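Local coordinates for protein carbohydrate binding module E1 (Uncultured bacterium, PDB 5KLE) that binds cellulose-type beta-glucan chains as a carbohydrate-binding module, holding a cellopentaose along one side of its beta-sandwich, at residues A[20-25]-A[89-94]. Sequence-based numbering, arbitrary orientation. Where two conformers were deposited one is given.
With BGC (beta-D-glucopyranose), chain B; BGC (beta-D-glucopyranose), chain C.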
ATOM      1  N   GLY A  20       8.062   5.592   5.940  1.00 12.92           N
ATOM      2  CA  GLY A  20       7.782   6.988   6.227  1.00 13.17           C
ATOM      3  C   GLY A  20       7.990   7.965   5.091  1.00 13.31           C
ATOM      4  O   GLY A  20       7.815   9.164   5.333  1.00 15.20           O
ATOM      5  N   VAL A  21       8.339   7.503   3.875  1.00 14.53           N
ATOM      6  CA  VAL A  21       8.739   8.379   2.759  1.00 13.98           C
ATOM      7  C   VAL A  21       7.615   8.387   1.718  1.00 13.47           C
ATOM      8  O   VAL A  21       7.318   7.353   1.107  1.00 13.73           O
ATOM      9  CB  VAL A  21      10.071   7.918   2.135  1.00 14.88           C
ATOM     10  CG1 VAL A  21      10.415   8.748   0.905  1.00 16.34           C
ATOM     11  CG2 VAL A  21      11.202   7.984   3.173  1.00 17.49           C
ATOM     12  N   GLU A  22       7.019   9.561   1.483  1.00 13.72           N
ATOM     13  CA  GLU A  22       5.914   9.665   0.532  0.52 11.23           C
ATOM     14  C   GLU A  22       6.382   9.433  -0.905  1.00 14.81           C
ATOM     15  O   GLU A  22       7.519   9.767  -1.291  1.00 15.76           O
ATOM     16  CB  GLU A  22       5.238  11.034   0.618  0.52 13.94           C
ATOM     17  CG  GLU A  22       4.332  11.225   1.817  0.52 15.50           C
ATOM     18  CD  GLU A  22       3.334  12.365   1.614  0.52 20.53           C
ATOM     19  OE1 GLU A  22       2.250  12.302   2.210  0.52 19.27           O
ATOM     20  OE2 GLU A  22       3.633  13.308   0.846  0.52 25.38           O
ATOM     21  N   PHE A  23       5.483   8.876  -1.712  1.00 13.48           N
ATOM     22  CA  PHE A  23       5.756   8.663  -3.127  1.00 12.65           C
ATOM     23  C   PHE A  23       4.439   8.780  -3.890  1.00 11.92           C
ATOM     24  O   PHE A  23       3.360   8.657  -3.317  1.00 10.77           O
ATOM     25  CB  PHE A  23       6.484   7.332  -3.366  1.00 13.59           C
ATOM     26  CG  PHE A  23       5.667   6.119  -3.007  1.00 12.46           C
ATOM     27  CD1 PHE A  23       5.601   5.642  -1.702  1.00 14.17           C
ATOM     28  CD2 PHE A  23       4.923   5.475  -3.995  1.00 15.86           C
ATOM     29  CE1 PHE A  23       4.832   4.496  -1.403  1.00 14.48           C
ATOM     30  CE2 PHE A  23       4.160   4.359  -3.711  1.00 17.14           C
ATOM     31  CZ  PHE A  23       4.097   3.872  -2.423  1.00 14.98           C
ATOM     32  N   SER A  24       4.536   9.056  -5.181  1.00 10.51           N
ATOM     33  CA  SER A  24       3.353   9.178  -6.026  1.00 10.38           C
ATOM     34  C   SER A  24       2.862   7.804  -6.435  1.00 10.61           C
ATOM     35  O   SER A  24       3.656   6.974  -6.906  1.00 12.76           O
ATOM     36  CB  SER A  24       3.709   9.955  -7.292  1.00 17.48           C
ATOM     37  OG  SER A  24       2.547  10.189  -8.065  1.00 17.70           O
ATOM     38  N   ALA A  25       1.561   7.554  -6.245  1.00 10.67           N
ATOM     39  CA  ALA A  25       0.968   6.233  -6.442  1.00 10.35           C
ATOM     40  C   ALA A  25      -0.248   6.333  -7.342  1.00  9.36           C
ATOM     41  O   ALA A  25      -0.929   7.376  -7.375  1.00  9.99           O
ATOM     42  CB  ALA A  25       0.538   5.656  -5.101  1.00 13.30           C
ATOM     43  N   SER A  89      -3.641  10.073  -9.529  1.00  9.40           N
ATOM     44  CA  SER A  89      -2.423   9.856  -8.750  1.00  9.72           C
ATOM     45  C   SER A  89      -2.457  10.654  -7.447  1.00  9.04           C
ATOM     46  O   SER A  89      -3.042  11.747  -7.354  1.00  9.67           O
ATOM     47  CB  SER A  89      -1.170  10.209  -9.566  1.00 11.50           C
ATOM     48  OG  SER A  89      -1.093  11.625  -9.832  1.00 12.23           O
ATOM     49  N   PHE A  90      -1.823  10.096  -6.422  1.00  9.52           N
ATOM     50  CA  PHE A  90      -1.880  10.707  -5.099  1.00  9.42           C
ATOM     51  C   PHE A  90      -0.579  10.399  -4.375  1.00  9.47           C
ATOM     52  O   PHE A  90       0.165   9.496  -4.771  1.00 11.41           O
ATOM     53  CB  PHE A  90      -3.116  10.205  -4.300  1.00  8.58           C
ATOM     54  CG  PHE A  90      -3.124   8.698  -4.046  1.00  8.14           C
ATOM     55  CD1 PHE A  90      -3.449   7.772  -5.054  1.00  9.04           C
ATOM     56  CD2 PHE A  90      -2.854   8.215  -2.799  1.00 10.04           C
ATOM     57  CE1 PHE A  90      -3.455   6.377  -4.778  1.00  9.29           C
ATOM     58  CE2 PHE A  90      -2.865   6.845  -2.522  1.00  8.45           C
ATOM     59  CZ  PHE A  90      -3.147   5.918  -3.506  1.00  9.75           C
ATOM     60  N   ASN A  91      -0.266  11.160  -3.317  1.00  9.23           N
ATOM     61  CA  ASN A  91       0.966  10.900  -2.559  1.00  8.68           C
ATOM     62  C   ASN A  91       0.623  10.077  -1.320  1.00 11.38           C
ATOM     63  O   ASN A  91      -0.233  10.474  -0.519  1.00 11.91           O
ATOM     64  CB  ASN A  91       1.642  12.198  -2.120  1.00 10.47           C
ATOM     65  CG  ASN A  91       2.253  12.952  -3.266  1.00 17.97           C
ATOM     66  OD1 ASN A  91       2.655  12.367  -4.284  1.00 18.99           O
ATOM     67  ND2 ASN A  91       2.401  14.261  -3.084  1.00 24.90           N
ATOM     68  N   VAL A  92       1.328   8.959  -1.139  1.00  8.78           N
ATOM     69  CA  VAL A  92       1.032   8.021  -0.059  1.00  9.84           C
ATOM     70  C   VAL A  92       2.333   7.666   0.638  1.00 11.36           C
ATOM     71  O   VAL A  92       3.404   7.716   0.026  1.00 11.38           O
ATOM     72  CB  VAL A  92       0.327   6.761  -0.613  1.00  9.61           C
ATOM     73  CG1 VAL A  92       1.293   5.932  -1.446  1.00 12.79           C
ATOM     74  CG2 VAL A  92      -0.279   5.935   0.522  1.00 11.76           C
ATOM     75  N   LYS A  93       2.251   7.321   1.938  1.00  9.78           N
ATOM     76  CA  LYS A  93       3.396   6.706   2.619  1.00  8.75           C
ATOM     77  C   LYS A  93       2.976   5.486   3.414  1.00 11.50           C
ATOM     78  O   LYS A  93       1.842   5.390   3.882  1.00 11.62           O
ATOM     79  CB  LYS A  93       4.209   7.662   3.490  1.00 13.44           C
ATOM     80  CG  LYS A  93       3.395   8.451   4.487  1.00 17.30           C
ATOM     81  CD  LYS A  93       4.368   9.381   5.212  1.00 21.07           C
ATOM     82  CE  LYS A  93       3.699  10.418   6.035  1.00 27.99           C
ATOM     83  NZ  LYS A  93       4.751  11.298   6.687  1.00 27.20           N
ATOM     84  N   PHE A  94       3.902   4.528   3.500  1.00  9.85           N
ATOM     85  CA  PHE A  94       3.749   3.339   4.330  0.51 10.27           C
ATOM     86  C   PHE A  94       4.697   3.459   5.520  1.00 11.90           C
ATOM     87  O   PHE A  94       5.818   3.957   5.382  1.00 12.14           O
ATOM     88  CB  PHE A  94       4.108   2.061   3.554  0.51 12.61           C
ATOM     89  CG  PHE A  94       3.234   1.786   2.343  0.51 11.03           C
ATOM     90  CD1 PHE A  94       2.038   2.473   2.113  0.51  8.56           C
ATOM     91  CD2 PHE A  94       3.630   0.825   1.426  0.51 12.55           C
ATOM     92  CE1 PHE A  94       1.241   2.203   0.962  0.51 10.62           C
ATOM     93  CE2 PHE A  94       2.845   0.535   0.296  0.51 12.75           C
ATOM     94  CZ  PHE A  94       1.646   1.229   0.064  0.51 12.87           C
TER
HETATM   95  C2  BGC B   5       0.103  17.326   6.250  0.51 21.73           C
HETATM   96  C3  BGC B   5      -0.273  17.618   4.765  0.51 21.79           C
HETATM   97  C4  BGC B   5       0.805  17.172   3.866  0.51 23.05           C
HETATM   98  C5  BGC B   5       1.274  15.730   4.147  0.51 20.76           C
HETATM   99  C6  BGC B   5       2.430  15.473   3.222  0.51 22.25           C
HETATM  100  C1  BGC B   5       0.545  15.890   6.358  0.51 19.36           C
HETATM  101  O2  BGC B   5      -0.860  17.526   7.236  0.51 23.46           O
HETATM  102  O3  BGC B   5      -0.217  18.999   4.563  0.51 23.56           O
HETATM  103  O4  BGC B   5       0.495  17.331   2.501  0.51 27.60           O
HETATM  104  O5  BGC B   5       1.615  15.678   5.505  0.51 20.62           O
HETATM  105  O6  BGC B   5       3.220  14.404   3.756  0.51 22.21           O
HETATM  106  C2  BGC C   4       2.134  12.575   9.125  0.51 16.36           C
HETATM  107  C3  BGC C   4       2.306  13.807   8.286  0.51 16.34           C
HETATM  108  C4  BGC C   4       0.969  14.529   8.141  0.51 16.75           C
HETATM  109  C5  BGC C   4       0.404  14.816   9.468  0.51 19.28           C
HETATM  110  C6  BGC C   4      -1.025  15.291   9.391  0.51 22.82           C
HETATM  111  C1  BGC C   4       1.493  12.951  10.459  0.51 18.85           C
HETATM  112  O2  BGC C   4       3.395  11.953   9.313  0.51 20.51           O
HETATM  113  O3  BGC C   4       2.814  13.417   7.023  0.51 19.37           O
HETATM  114  O4  BGC C   4       1.142  15.726   7.548  0.51 20.08           O
HETATM  115  O5  BGC C   4       0.340  13.663  10.262  0.51 19.19           O
HETATM  116  O6  BGC C   4      -1.590  15.188  10.654  0.51 26.72           O
HETATM  117  O   HOH W   1       6.396   4.882   2.050  1.00 12.87           O
HETATM  118  O   HOH W   2      -0.072  12.683   1.099  1.00 14.02           O
HETATM  119  O   HOH W   3       2.565  15.493  -0.558  1.00 32.02           O
HETATM  120  O   HOH W   4       1.139  12.603  -8.501  1.00 34.15           O
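Glu22 and Lys93 lie obliquely across one another on the sugar-binding side of the antiparallel strands 23-25 and 90-94, Glu22 CG resting 3.9 Å from Lys93 CD. With CG between backbone N and carbonyl carbon (chi1 52°) and the rest extended, Lys93 passes Gly20 O, and its NZ donates hydrogen bonds to O3 and O2 of one glucose (2.9 Å from O3). In the conformer described, Glu22 OE1 accepts a hydrogen bond from O6 of the next; one water donates to Glu22 OE1 and the backbone Asn91 O, another donates to Glu22 OE2 and accepts from Asn91 ND2. With an alanine at Lys93, both sugar hydroxyls would probably lose their ammonium donor and the flank of Glu22 its cover. On the opposite face, Val92 CG1 sits over the Phe23 ring, 3.9 Å from its centroid, as Ala25 CB does over Phe90, both CH-pi contacts; the Phe23 edge points at the face of Phe94, planes at 85°. Paired backbone bonds link Phe23 with Val92 and Ala25 with Phe90. Strand 23-25 is the edge strand of the four-stranded antiparallel sheet; strand 90-96 pairs on its other side with 40-44, and the apolar face packs against Tyr52 of strand 50-54 and Ile81 and Ile83 of strand 77-86 in the other sheet.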